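Local coordinates for ATP-dependent Clp protease proteolytic subunit (Listeria monocytogenes, PDB 4JCQ), which is a ClpP-type serine peptidase that probably degrades misfolded proteins in an ATP-dependent process, assembled from heptameric rings around a central cavity, at residues 145-150 / 156-161; 138-143 / 160-165; 95-100 / 177-182. All coordinates share one frame; numbering follows the deposited sequence.

Contacts 1 and 2 join the same two helices, 133-151 and 155-162, at successive places; their centres are about 7 Å apart and they touch where Ile147 CD1 meets Thr162 CG2 at 4.0 Å. Contact 3, whose centre lies about 13 Å from that of contact 1 and about 17 Å from that of contact 2, closes the long chain excursion that holds both. Leu98 connects it to helix 133-151, packing on Ile147 and Ala150. The predicted catalytic residues lie close by: between side chains, Arg140 is about 6 Å from His116, Ile147 about 8 Å from Ser91, and Tyr97 about 10 Å from Ser91.

Contact 1: residues 145-150 / 156-161; sequences RLIAEA and EQISKD
Where Ile147 and Ala148 meet Ile158, no flat group lies in the interface; the planar groups of this contact, the amide of Gln157 and the carboxylate of Asp161, sit further round helix 155-162 and pair with each other. Gln157 NE2 donates to Asp161 OD2 at 2.8 Å in a fairly straight bond (165° at the hydrogen). The acceptor lies in the plane of the amide, whereas the amide comes to the oxygen from above the carboxylate plane, 38° out of it. The same OD2 is also bonded to Tyr176 OH, and OD1 forms a salt bridge with Arg164, so both oxygens of this buried carboxylate are satisfied.

The interface itself is wholly aliphatic. Helices 133-151 and 155-162 are consecutive in the chain, joined by a very short connection, and are set steeply across each other; the longer one is the helix of the ClpP handle region, the extension of the fold that in this family serves contacts between rings. The backbones come close, with Ala148 CA and Ile158 CA separated by 6.1 Å, and the small alanine leaves room for the isoleucine. Ile158 CG1 lies over the helix backbone at Ala148, 3.7 Å from its CA, with Ala148 CB alongside at 3.9 Å.

Both branches of Ile158 then turn to Ile147. With chi2 at -56° CD1 is folded back beside Ile158 CA rather than anti to it, while remaining next to CG2, and the two methyls receive the branch methyl of Ile147: Ile147 CG2 is 3.7 Å from Ile158 CD1 and 3.9 Å from Ile158 CG2. Tyr176 of helix 170-176 also packs on Ile158, and Gln117 touches Ile147. Leu146, one residue earlier, faces another partner and packs on Asn110 of a neighbouring subunit.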
ATOM      1  N   ARG H 145      -4.172 -16.178 -39.118  1.00 26.56           N
ATOM      2  CA  ARG H 145      -4.996 -15.403 -40.052  1.00 27.59           C
ATOM      3  C   ARG H 145      -4.963 -13.912 -39.723  1.00 26.40           C
ATOM      4  O   ARG H 145      -4.882 -13.074 -40.620  1.00 26.36           O
ATOM      5  CB  ARG H 145      -6.441 -15.914 -40.064  1.00 30.90           C
ATOM      6  CG  ARG H 145      -6.627 -17.244 -40.776  1.00 31.90           C
ATOM      7  CD  ARG H 145      -8.099 -17.589 -40.936  1.00 39.62           C
ATOM      8  NE  ARG H 145      -8.283 -18.889 -41.583  1.00 47.82           N
ATOM      9  CZ  ARG H 145      -8.506 -20.032 -40.937  1.00 52.56           C
ATOM     10  NH1 ARG H 145      -8.583 -20.056 -39.610  1.00 56.91           N
ATOM     11  NH2 ARG H 145      -8.656 -21.158 -41.620  1.00 57.27           N
ATOM     12  N   LEU H 146      -5.021 -13.592 -38.432  1.00 25.51           N
ATOM     13  CA  LEU H 146      -4.928 -12.212 -37.959  1.00 25.81           C
ATOM     14  C   LEU H 146      -3.621 -11.556 -38.421  1.00 25.28           C
ATOM     15  O   LEU H 146      -3.636 -10.472 -39.005  1.00 25.20           O
ATOM     16  CB  LEU H 146      -5.051 -12.168 -36.429  1.00 25.58           C
ATOM     17  CG  LEU H 146      -5.244 -10.830 -35.707  1.00 26.89           C
ATOM     18  CD1 LEU H 146      -5.943 -11.053 -34.375  1.00 29.12           C
ATOM     19  CD2 LEU H 146      -3.924 -10.099 -35.495  1.00 28.18           C
ATOM     20  N   ILE H 147      -2.499 -12.224 -38.170  1.00 25.08           N
ATOM     21  CA  ILE H 147      -1.183 -11.689 -38.524  1.00 24.13           C
ATOM     22  C   ILE H 147      -0.989 -11.622 -40.048  1.00 25.21           C
ATOM     23  O   ILE H 147      -0.431 -10.652 -40.559  1.00 24.97           O
ATOM     24  CB  ILE H 147      -0.037 -12.470 -37.830  1.00 23.55           C
ATOM     25  CG1 ILE H 147      -0.155 -12.343 -36.304  1.00 22.84           C
ATOM     26  CG2 ILE H 147       1.327 -11.972 -38.290  1.00 22.59           C
ATOM     27  CD1 ILE H 147       0.767 -13.257 -35.518  1.00 22.63           C
ATOM     28  N   ALA H 148      -1.471 -12.638 -40.763  1.00 26.35           N
ATOM     29  CA  ALA H 148      -1.402 -12.654 -42.230  1.00 28.75           C
ATOM     30  C   ALA H 148      -2.124 -11.459 -42.862  1.00 30.57           C
ATOM     31  O   ALA H 148      -1.579 -10.801 -43.751  1.00 31.01           O
ATOM     32  CB  ALA H 148      -1.945 -13.966 -42.784  1.00 28.36           C
ATOM     33  N   GLU H 149      -3.340 -11.181 -42.389  1.00 31.35           N
ATOM     34  CA  GLU H 149      -4.146 -10.074 -42.905  1.00 34.55           C
ATOM     35  C   GLU H 149      -3.505  -8.713 -42.619  1.00 32.34           C
ATOM     36  O   GLU H 149      -3.527  -7.824 -43.471  1.00 30.26           O
ATOM     37  CB  GLU H 149      -5.567 -10.121 -42.334  1.00 40.50           C
ATOM     38  CG  GLU H 149      -6.547  -9.187 -43.036  1.00 48.59           C
ATOM     39  CD  GLU H 149      -7.897  -9.103 -42.345  1.00 58.28           C
ATOM     40  OE1 GLU H 149      -8.482 -10.163 -42.031  1.00 62.18           O
ATOM     41  OE2 GLU H 149      -8.381  -7.972 -42.129  1.00 64.51           O
ATOM     42  N   ALA H 150      -2.934  -8.564 -41.425  1.00 30.04           N
ATOM     43  CA  ALA H 150      -2.324  -7.302 -41.008  1.00 29.07           C
ATOM     44  C   ALA H 150      -1.003  -7.000 -41.723  1.00 28.47           C
ATOM     45  O   ALA H 150      -0.712  -5.840 -42.023  1.00 28.04           O
ATOM     46  CB  ALA H 150      -2.130  -7.279 -39.496  1.00 27.14           C
ATOM     47  N   GLU H 156       0.711 -19.345 -45.066  1.00 38.08           N
ATOM     48  CA  GLU H 156       1.770 -20.347 -44.940  1.00 40.61           C
ATOM     49  C   GLU H 156       3.056 -19.779 -44.335  1.00 36.67           C
ATOM     50  O   GLU H 156       3.698 -20.437 -43.513  1.00 35.71           O
ATOM     51  CB  GLU H 156       2.059 -20.995 -46.298  1.00 46.87           C
ATOM     52  CG  GLU H 156       2.819 -22.311 -46.212  1.00 54.88           C
ATOM     53  CD  GLU H 156       2.955 -23.010 -47.553  1.00 66.81           C
ATOM     54  OE1 GLU H 156       4.059 -23.514 -47.847  1.00 72.35           O
ATOM     55  OE2 GLU H 156       1.964 -23.059 -48.315  1.00 72.25           O
ATOM     56  N   GLN H 157       3.424 -18.566 -44.744  1.00 34.56           N
ATOM     57  CA  GLN H 157       4.603 -17.889 -44.200  1.00 33.86           C
ATOM     58  C   GLN H 157       4.428 -17.596 -42.710  1.00 30.98           C
ATOM     59  O   GLN H 157       5.331 -17.860 -41.911  1.00 30.20           O
ATOM     60  CB  GLN H 157       4.907 -16.600 -44.977  1.00 34.38           C
ATOM     61  CG  GLN H 157       6.194 -15.895 -44.562  1.00 35.43           C
ATOM     62  CD  GLN H 157       7.440 -16.727 -44.821  1.00 38.26           C
ATOM     63  OE1 GLN H 157       7.669 -17.195 -45.934  1.00 40.62           O
ATOM     64  NE2 GLN H 157       8.254 -16.906 -43.790  1.00 38.78           N
ATOM     65  N   ILE H 158       3.259 -17.066 -42.350  1.00 28.13           N
ATOM     66  CA  ILE H 158       2.941 -16.744 -40.959  1.00 28.69           C
ATOM     67  C   ILE H 158       2.892 -18.008 -40.095  1.00 28.75           C
ATOM     68  O   ILE H 158       3.452 -18.036 -38.999  1.00 26.99           O
ATOM     69  CB  ILE H 158       1.621 -15.940 -40.843  1.00 27.16           C
ATOM     70  CG1 ILE H 158       1.724 -14.603 -41.595  1.00 27.52           C
ATOM     71  CG2 ILE H 158       1.229 -15.722 -39.383  1.00 26.22           C
ATOM     72  CD1 ILE H 158       2.874 -13.704 -41.170  1.00 26.46           C
ATOM     73  N   SER H 159       2.232 -19.047 -40.609  1.00 29.94           N
ATOM     74  CA  SER H 159       2.105 -20.329 -39.913  1.00 31.62           C
ATOM     75  C   SER H 159       3.466 -20.937 -39.566  1.00 32.02           C
ATOM     76  O   SER H 159       3.649 -21.495 -38.481  1.00 31.95           O
ATOM     77  CB  SER H 159       1.285 -21.315 -40.750  1.00 34.44           C
ATOM     78  OG  SER H 159       1.036 -22.511 -40.032  1.00 38.97           O
ATOM     79  N   LYS H 160       4.415 -20.822 -40.493  1.00 32.17           N
ATOM     80  CA  LYS H 160       5.783 -21.267 -40.259  1.00 34.22           C
ATOM     81  C   LYS H 160       6.454 -20.427 -39.169  1.00 32.27           C
ATOM     82  O   LYS H 160       7.068 -20.965 -38.247  1.00 30.66           O
ATOM     83  CB  LYS H 160       6.591 -21.200 -41.562  1.00 37.75           C
ATOM     84  CG  LYS H 160       8.044 -21.629 -41.429  1.00 42.45           C
ATOM     85  CD  LYS H 160       8.832 -21.314 -42.691  1.00 48.47           C
ATOM     86  CE  LYS H 160      10.314 -21.588 -42.498  1.00 54.93           C
ATOM     87  NZ  LYS H 160      11.103 -21.265 -43.721  1.00 57.26           N
ATOM     88  N   ASP H 161       6.304 -19.109 -39.271  1.00 30.77           N
ATOM     89  CA  ASP H 161       7.034 -18.175 -38.419  1.00 30.18           C
ATOM     90  C   ASP H 161       6.496 -18.035 -36.990  1.00 27.34           C
ATOM     91  O   ASP H 161       7.261 -17.733 -36.074  1.00 27.68           O
ATOM     92  CB  ASP H 161       7.160 -16.814 -39.112  1.00 31.75           C
ATOM     93  CG  ASP H 161       8.094 -16.855 -40.317  1.00 34.59           C
ATOM     94  OD1 ASP H 161       8.875 -17.826 -40.447  1.00 34.06           O
ATOM     95  OD2 ASP H 161       8.058 -15.911 -41.133  1.00 31.47           O
TER

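Contact 2: residues 138-143 / 160-165; sequences RMRERI and KDTDRN
Arg140 and Asp163 form a salt bridge. Arg140 NH2 donates to Asp163 OD2 at 2.9 Å, with an angle of 163° at the hydrogen. The oxygen lies at the guanidinium edge, close to its plane, but the carboxylate is turned by 60° against that plane, and the donor comes to OD2 from above the carboxylate plane.

Water adds a second polar link: one molecule accepts from Arg140 NH2 at 3.0 Å and donates to Thr162 OG1 at 3.2 Å. The stronger partner of the threonine hydroxyl is Asn144 OD1, with Ile158 O also within bonding range.

Van der Waals contact accompanies these bonds. The arginine chain is bent at chi2 (56°) and again at chi3, which lets it run alongside Thr162 in the opposite sense, its CD lying 3.5 Å from Thr162 OG1. The carbonyl oxygen Thr162 O then comes over one guanidinium face, 4.0 Å from Arg140 CZ, a placement that would favour the positive charge.

The contact ties the middle of helix 133-151 to the last part of helix 155-162 and the loop that follows. Thr162 is backbone-bonded to Gln117 beside His116, and Asn165, probably at the place of the triad aspartate in other ClpP proteins, touches His116. Beyond Arg140, Ile143 packs on Val64 of helix 64-76, while Arg138 forms a salt bridge with Glu172 of a neighbouring subunit.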
ATOM      1  N   ARG H 138      -6.928 -24.507 -33.234  1.00 29.43           N
ATOM      2  CA  ARG H 138      -7.891 -23.437 -33.510  1.00 31.28           C
ATOM      3  C   ARG H 138      -7.336 -22.057 -33.170  1.00 28.80           C
ATOM      4  O   ARG H 138      -7.455 -21.123 -33.963  1.00 28.33           O
ATOM      5  CB  ARG H 138      -9.189 -23.670 -32.736  1.00 34.99           C
ATOM      6  CG  ARG H 138     -10.182 -24.577 -33.432  1.00 41.82           C
ATOM      7  CD  ARG H 138     -11.510 -24.552 -32.700  1.00 47.36           C
ATOM      8  NE  ARG H 138     -12.614 -24.957 -33.563  1.00 54.32           N
ATOM      9  CZ  ARG H 138     -13.899 -24.878 -33.230  1.00 55.53           C
ATOM     10  NH1 ARG H 138     -14.258 -24.408 -32.041  1.00 50.52           N
ATOM     11  NH2 ARG H 138     -14.826 -25.273 -34.090  1.00 56.32           N
ATOM     12  N   MET H 139      -6.735 -21.944 -31.986  1.00 28.48           N
ATOM     13  CA  MET H 139      -6.102 -20.707 -31.525  1.00 28.50           C
ATOM     14  C   MET H 139      -5.014 -20.261 -32.498  1.00 26.84           C
ATOM     15  O   MET H 139      -4.975 -19.096 -32.897  1.00 24.99           O
ATOM     16  CB  MET H 139      -5.505 -20.906 -30.127  1.00 31.50           C
ATOM     17  CG  MET H 139      -4.896 -19.660 -29.501  1.00 35.52           C
ATOM     18  SD  MET H 139      -3.960 -20.007 -27.994  1.00 41.32           S
ATOM     19  CE  MET H 139      -5.262 -20.476 -26.857  1.00 43.11           C
ATOM     20  N   ARG H 140      -4.148 -21.199 -32.878  1.00 26.82           N
ATOM     21  CA  ARG H 140      -3.057 -20.919 -33.809  1.00 26.88           C
ATOM     22  C   ARG H 140      -3.564 -20.447 -35.170  1.00 27.08           C
ATOM     23  O   ARG H 140      -3.048 -19.473 -35.717  1.00 26.18           O
ATOM     24  CB  ARG H 140      -2.142 -22.143 -33.961  1.00 28.08           C
ATOM     25  CG  ARG H 140      -0.939 -21.929 -34.874  1.00 29.62           C
ATOM     26  CD  ARG H 140      -0.079 -20.745 -34.435  1.00 31.23           C
ATOM     27  NE  ARG H 140       0.477 -20.932 -33.096  1.00 33.77           N
ATOM     28  CZ  ARG H 140       1.611 -21.576 -32.831  1.00 34.34           C
ATOM     29  NH1 ARG H 140       2.021 -21.697 -31.577  1.00 33.51           N
ATOM     30  NH2 ARG H 140       2.333 -22.101 -33.813  1.00 34.51           N
ATOM     31  N   GLU H 141      -4.575 -21.134 -35.703  1.00 28.06           N
ATOM     32  CA  GLU H 141      -5.184 -20.760 -36.981  1.00 29.87           C
ATOM     33  C   GLU H 141      -5.766 -19.343 -36.940  1.00 27.69           C
ATOM     34  O   GLU H 141      -5.575 -18.563 -37.874  1.00 26.75           O
ATOM     35  CB  GLU H 141      -6.260 -21.772 -37.392  1.00 33.22           C
ATOM     36  CG  GLU H 141      -5.707 -23.126 -37.818  1.00 37.56           C
ATOM     37  CD  GLU H 141      -6.784 -24.162 -38.099  1.00 43.74           C
ATOM     38  OE1 GLU H 141      -6.424 -25.306 -38.444  1.00 45.05           O
ATOM     39  OE2 GLU H 141      -7.987 -23.840 -37.975  1.00 46.68           O
ATOM     40  N   ARG H 142      -6.457 -19.020 -35.848  1.00 26.91           N
ATOM     41  CA  ARG H 142      -7.049 -17.693 -35.654  1.00 26.81           C
ATOM     42  C   ARG H 142      -5.984 -16.593 -35.640  1.00 25.33           C
ATOM     43  O   ARG H 142      -6.111 -15.589 -36.340  1.00 24.35           O
ATOM     44  CB  ARG H 142      -7.880 -17.660 -34.363  1.00 27.95           C
ATOM     45  CG  ARG H 142      -8.560 -16.326 -34.079  1.00 29.77           C
ATOM     46  CD  ARG H 142      -9.367 -16.351 -32.787  1.00 31.87           C
ATOM     47  NE  ARG H 142      -8.554 -16.675 -31.610  1.00 34.06           N
ATOM     48  CZ  ARG H 142      -7.834 -15.795 -30.915  1.00 34.92           C
ATOM     49  NH1 ARG H 142      -7.132 -16.194 -29.864  1.00 35.67           N
ATOM     50  NH2 ARG H 142      -7.806 -14.516 -31.265  1.00 35.42           N
ATOM     51  N   ILE H 143      -4.930 -16.795 -34.852  1.00 24.97           N
ATOM     52  CA  ILE H 143      -3.855 -15.809 -34.739  1.00 24.51           C
ATOM     53  C   ILE H 143      -3.043 -15.708 -36.037  1.00 23.93           C
ATOM     54  O   ILE H 143      -2.657 -14.605 -36.440  1.00 24.14           O
ATOM     55  CB  ILE H 143      -2.947 -16.086 -33.517  1.00 25.36           C
ATOM     56  CG1 ILE H 143      -3.778 -16.032 -32.227  1.00 27.59           C
ATOM     57  CG2 ILE H 143      -1.811 -15.071 -33.442  1.00 25.65           C
ATOM     58  CD1 ILE H 143      -3.119 -16.675 -31.024  1.00 29.31           C
ATOM     59  N   LYS H 160       4.415 -20.822 -40.493  1.00 32.17           N
ATOM     60  CA  LYS H 160       5.783 -21.267 -40.259  1.00 34.22           C
ATOM     61  C   LYS H 160       6.454 -20.427 -39.169  1.00 32.27           C
ATOM     62  O   LYS H 160       7.068 -20.965 -38.247  1.00 30.66           O
ATOM     63  CB  LYS H 160       6.591 -21.200 -41.562  1.00 37.75           C
ATOM     64  CG  LYS H 160       8.044 -21.629 -41.429  1.00 42.45           C
ATOM     65  CD  LYS H 160       8.832 -21.314 -42.691  1.00 48.47           C
ATOM     66  CE  LYS H 160      10.314 -21.588 -42.498  1.00 54.93           C
ATOM     67  NZ  LYS H 160      11.103 -21.265 -43.721  1.00 57.26           N
ATOM     68  N   ASP H 161       6.304 -19.109 -39.271  1.00 30.77           N
ATOM     69  CA  ASP H 161       7.034 -18.175 -38.419  1.00 30.18           C
ATOM     70  C   ASP H 161       6.496 -18.035 -36.990  1.00 27.34           C
ATOM     71  O   ASP H 161       7.261 -17.733 -36.074  1.00 27.68           O
ATOM     72  CB  ASP H 161       7.160 -16.814 -39.112  1.00 31.75           C
ATOM     73  CG  ASP H 161       8.094 -16.855 -40.317  1.00 34.59           C
ATOM     74  OD1 ASP H 161       8.875 -17.826 -40.447  1.00 34.06           O
ATOM     75  OD2 ASP H 161       8.058 -15.911 -41.133  1.00 31.47           O
ATOM     76  N   THR H 162       5.198 -18.264 -36.795  1.00 25.58           N
ATOM     77  CA  THR H 162       4.619 -18.249 -35.444  1.00 25.03           C
ATOM     78  C   THR H 162       5.008 -19.491 -34.639  1.00 25.64           C
ATOM     79  O   THR H 162       4.929 -19.487 -33.407  1.00 24.13           O
ATOM     80  CB  THR H 162       3.081 -18.108 -35.448  1.00 24.36           C
ATOM     81  OG1 THR H 162       2.496 -19.150 -36.240  1.00 23.63           O
ATOM     82  CG2 THR H 162       2.656 -16.746 -35.988  1.00 23.91           C
ATOM     83  N   ASP H 163       5.424 -20.546 -35.340  1.00 27.30           N
ATOM     84  CA  ASP H 163       5.811 -21.801 -34.700  1.00 29.17           C
ATOM     85  C   ASP H 163       7.330 -21.973 -34.569  1.00 30.82           C
ATOM     86  O   ASP H 163       7.820 -23.081 -34.338  1.00 32.27           O
ATOM     87  CB  ASP H 163       5.193 -22.999 -35.429  1.00 31.04           C
ATOM     88  CG  ASP H 163       4.933 -24.174 -34.503  1.00 33.46           C
ATOM     89  OD1 ASP H 163       5.173 -25.325 -34.914  1.00 35.52           O
ATOM     90  OD2 ASP H 163       4.497 -23.947 -33.355  1.00 35.31           O
ATOM     91  N   ARG H 164       8.067 -20.876 -34.723  1.00 30.20           N
ATOM     92  CA  ARG H 164       9.501 -20.865 -34.424  1.00 33.37           C
ATOM     93  C   ARG H 164       9.912 -19.573 -33.716  1.00 33.14           C
ATOM     94  O   ARG H 164       9.129 -18.627 -33.649  1.00 31.87           O
ATOM     95  CB  ARG H 164      10.346 -21.137 -35.679  1.00 37.26           C
ATOM     96  CG  ARG H 164      10.228 -20.115 -36.798  1.00 40.91           C
ATOM     97  CD  ARG H 164      10.876 -20.650 -38.066  1.00 47.98           C
ATOM     98  NE  ARG H 164      11.225 -19.586 -39.007  1.00 55.18           N
ATOM     99  CZ  ARG H 164      12.420 -19.004 -39.080  1.00 56.93           C
ATOM    100  NH1 ARG H 164      13.404 -19.370 -38.267  1.00 57.35           N
ATOM    101  NH2 ARG H 164      12.634 -18.045 -39.972  1.00 60.23           N
ATOM    102  N   ASN H 165      11.129 -19.551 -33.177  1.00 35.37           N
ATOM    103  CA  ASN H 165      11.607 -18.432 -32.366  1.00 36.08           C
ATOM    104  C   ASN H 165      12.741 -17.670 -33.032  1.00 38.37           C
ATOM    105  O   ASN H 165      13.916 -17.969 -32.810  1.00 44.68           O
ATOM    106  CB  ASN H 165      12.053 -18.927 -30.988  1.00 38.01           C
ATOM    107  CG  ASN H 165      10.896 -19.391 -30.133  1.00 39.22           C
ATOM    108  OD1 ASN H 165      10.234 -18.588 -29.476  1.00 40.78           O
ATOM    109  ND2 ASN H 165      10.651 -20.694 -30.128  1.00 44.16           N
TER
HETATM  110  O   HOH W   1       1.608 -22.147 -36.738  1.00 30.41           O
HETATM  111  O   HOH W   2       4.308 -22.480 -30.907  1.00 38.75           O

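Contact 3: residues 95-100 / 177-182; sequences TIYLAA and GIVNEI
Tyr97 meets Ile178 along the CD2-CE2 side of its ring and Val179 at its hydroxyl, while Leu98 adds a looser touch. The apolar contacts centre on the branch methyl of Ile178: its CG2 lies 3.7 Å from Tyr97 CE2 and 4.2 Å from Leu98 CD2. With CG anti to the backbone N (chi1 -176°), the tyrosine ring reaches across to the other segment, runs past Ile178 and brings Tyr97 OH to within 3.6 Å of Val179 CG2.

The polar approach is at the ring edge. Ile178 O lies near the ring plane, 3.3 Å from Tyr97 CE2, and also accepts a hydrogen bond from Arg105 NE. The hydroxyl of Tyr97 has its own partner, donating to Phe106 O on strand 105-108.

Backbone turns set up both sides: a type I turn from Tyr97 to Ala100 ends helix 92-97, and a Schellman motif at Gly177 ends helix 170-176, leading into strand 181-182, an outermost strand of the parallel sheet within this chain. With Arg105 satisfying the carbonyl and Phe106 the phenol, a tyrosine can be buried among aliphatic groups here, its weakly positive C-H edge probably suiting the carbonyl oxygen beside it.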
ATOM      1  N   THR H  95       0.442  -9.141 -31.613  1.00 20.80           N
ATOM      2  CA  THR H  95      -0.992  -9.165 -31.892  1.00 21.38           C
ATOM      3  C   THR H  95      -1.617  -7.794 -31.613  1.00 21.05           C
ATOM      4  O   THR H  95      -2.402  -7.287 -32.418  1.00 22.37           O
ATOM      5  CB  THR H  95      -1.690 -10.275 -31.079  1.00 22.48           C
ATOM      6  OG1 THR H  95      -1.067 -11.532 -31.375  1.00 24.51           O
ATOM      7  CG2 THR H  95      -3.177 -10.364 -31.425  1.00 23.66           C
ATOM      8  N   ILE H  96      -1.245  -7.199 -30.483  1.00 20.69           N
ATOM      9  CA  ILE H  96      -1.690  -5.853 -30.115  1.00 20.27           C
ATOM     10  C   ILE H  96      -1.183  -4.812 -31.115  1.00 20.48           C
ATOM     11  O   ILE H  96      -1.955  -3.992 -31.611  1.00 21.49           O
ATOM     12  CB  ILE H  96      -1.236  -5.481 -28.685  1.00 19.20           C
ATOM     13  CG1 ILE H  96      -1.993  -6.326 -27.655  1.00 19.03           C
ATOM     14  CG2 ILE H  96      -1.439  -3.993 -28.414  1.00 19.54           C
ATOM     15  CD1 ILE H  96      -1.343  -6.367 -26.288  1.00 18.88           C
ATOM     16  N   TYR H  97       0.115  -4.864 -31.408  1.00 20.52           N
ATOM     17  CA  TYR H  97       0.755  -3.949 -32.353  1.00 20.09           C
ATOM     18  C   TYR H  97       0.040  -3.932 -33.706  1.00 20.97           C
ATOM     19  O   TYR H  97      -0.184  -2.866 -34.289  1.00 21.50           O
ATOM     20  CB  TYR H  97       2.236  -4.325 -32.524  1.00 19.34           C
ATOM     21  CG  TYR H  97       3.025  -3.385 -33.406  1.00 19.66           C
ATOM     22  CD1 TYR H  97       3.659  -2.262 -32.873  1.00 19.71           C
ATOM     23  CD2 TYR H  97       3.144  -3.622 -34.777  1.00 20.21           C
ATOM     24  CE1 TYR H  97       4.385  -1.397 -33.681  1.00 19.90           C
ATOM     25  CE2 TYR H  97       3.866  -2.763 -35.593  1.00 20.34           C
ATOM     26  CZ  TYR H  97       4.481  -1.655 -35.043  1.00 20.05           C
ATOM     27  OH  TYR H  97       5.194  -0.808 -35.859  1.00 20.28           O
ATOM     28  N   LEU H  98      -0.339  -5.118 -34.179  1.00 21.47           N
ATOM     29  CA  LEU H  98      -0.965  -5.275 -35.487  1.00 22.86           C
ATOM     30  C   LEU H  98      -2.448  -4.891 -35.536  1.00 24.08           C
ATOM     31  O   LEU H  98      -3.075  -4.986 -36.593  1.00 25.98           O
ATOM     32  CB  LEU H  98      -0.757  -6.705 -36.009  1.00 23.44           C
ATOM     33  CG  LEU H  98       0.674  -7.119 -36.372  1.00 23.07           C
ATOM     34  CD1 LEU H  98       0.723  -8.593 -36.741  1.00 22.66           C
ATOM     35  CD2 LEU H  98       1.250  -6.267 -37.497  1.00 24.03           C
ATOM     36  N   ALA H  99      -3.001  -4.451 -34.405  1.00 23.46           N
ATOM     37  CA  ALA H  99      -4.382  -3.952 -34.359  1.00 24.79           C
ATOM     38  C   ALA H  99      -4.541  -2.631 -35.113  1.00 25.57           C
ATOM     39  O   ALA H  99      -5.612  -2.336 -35.641  1.00 26.70           O
ATOM     40  CB  ALA H  99      -4.853  -3.798 -32.920  1.00 24.05           C
ATOM     41  N   ALA H 100      -3.473  -1.837 -35.152  1.00 25.80           N
ATOM     42  CA  ALA H 100      -3.476  -0.573 -35.880  1.00 26.88           C
ATOM     43  C   ALA H 100      -3.348  -0.821 -37.379  1.00 27.97           C
ATOM     44  O   ALA H 100      -2.731  -1.808 -37.803  1.00 27.03           O
ATOM     45  CB  ALA H 100      -2.348   0.322 -35.390  1.00 26.05           C
ATOM     46  N   GLY H 177       6.427  -6.476 -43.218  1.00 27.29           N
ATOM     47  CA  GLY H 177       5.101  -5.861 -43.255  1.00 26.64           C
ATOM     48  C   GLY H 177       4.510  -5.581 -41.882  1.00 25.33           C
ATOM     49  O   GLY H 177       3.336  -5.222 -41.769  1.00 25.72           O
ATOM     50  N   ILE H 178       5.321  -5.748 -40.840  1.00 23.37           N
ATOM     51  CA  ILE H 178       4.902  -5.446 -39.467  1.00 21.95           C
ATOM     52  C   ILE H 178       4.996  -3.940 -39.224  1.00 22.30           C
ATOM     53  O   ILE H 178       4.005  -3.294 -38.873  1.00 24.08           O
ATOM     54  CB  ILE H 178       5.753  -6.211 -38.425  1.00 20.43           C
ATOM     55  CG1 ILE H 178       5.600  -7.725 -38.610  1.00 20.01           C
ATOM     56  CG2 ILE H 178       5.368  -5.809 -37.004  1.00 20.55           C
ATOM     57  CD1 ILE H 178       6.719  -8.536 -37.983  1.00 20.91           C
ATOM     58  N   VAL H 179       6.192  -3.392 -39.423  1.00 22.29           N
ATOM     59  CA  VAL H 179       6.448  -1.963 -39.260  1.00 22.87           C
ATOM     60  C   VAL H 179       6.294  -1.264 -40.609  1.00 25.09           C
ATOM     61  O   VAL H 179       6.795  -1.752 -41.622  1.00 26.58           O
ATOM     62  CB  VAL H 179       7.870  -1.713 -38.706  1.00 21.77           C
ATOM     63  CG1 VAL H 179       8.171  -0.221 -38.613  1.00 22.25           C
ATOM     64  CG2 VAL H 179       8.038  -2.378 -37.346  1.00 20.25           C
ATOM     65  N   ASN H 180       5.600  -0.129 -40.621  1.00 26.74           N
ATOM     66  CA  ASN H 180       5.459   0.665 -41.839  1.00 29.88           C
ATOM     67  C   ASN H 180       6.544   1.728 -41.970  1.00 30.64           C
ATOM     68  O   ASN H 180       7.093   1.931 -43.054  1.00 29.65           O
ATOM     69  CB  ASN H 180       4.078   1.319 -41.911  1.00 30.90           C
ATOM     70  CG  ASN H 180       3.740   1.827 -43.303  1.00 33.43           C
ATOM     71  OD1 ASN H 180       3.443   3.009 -43.491  1.00 34.35           O
ATOM     72  ND2 ASN H 180       3.781   0.935 -44.284  1.00 32.20           N
ATOM     73  N   GLU H 181       6.851   2.397 -40.860  1.00 29.50           N
ATOM     74  CA  GLU H 181       7.790   3.513 -40.867  1.00 31.05           C
ATOM     75  C   GLU H 181       8.663   3.520 -39.613  1.00 29.82           C
ATOM     76  O   GLU H 181       8.161   3.409 -38.493  1.00 28.75           O
ATOM     77  CB  GLU H 181       7.026   4.836 -40.992  1.00 33.34           C
ATOM     78  CG  GLU H 181       7.889   6.042 -41.333  1.00 38.59           C
ATOM     79  CD  GLU H 181       7.079   7.314 -41.526  1.00 44.52           C
ATOM     80  OE1 GLU H 181       7.671   8.410 -41.434  1.00 50.69           O
ATOM     81  OE2 GLU H 181       5.855   7.226 -41.770  1.00 46.85           O
ATOM     82  N   ILE H 182       9.970   3.645 -39.818  1.00 28.79           N
ATOM     83  CA  ILE H 182      10.918   3.782 -38.716  1.00 28.37           C
ATOM     84  C   ILE H 182      11.159   5.267 -38.460  1.00 29.39           C
ATOM     85  O   ILE H 182      11.526   6.013 -39.372  1.00 29.43           O
ATOM     86  CB  ILE H 182      12.251   3.054 -39.010  1.00 28.33           C
ATOM     87  CG1 ILE H 182      11.992   1.578 -39.332  1.00 27.75           C
ATOM     88  CG2 ILE H 182      13.215   3.193 -37.833  1.00 28.47           C
ATOM     89  CD1 ILE H 182      13.154   0.865 -39.990  1.00 29.53           C
TER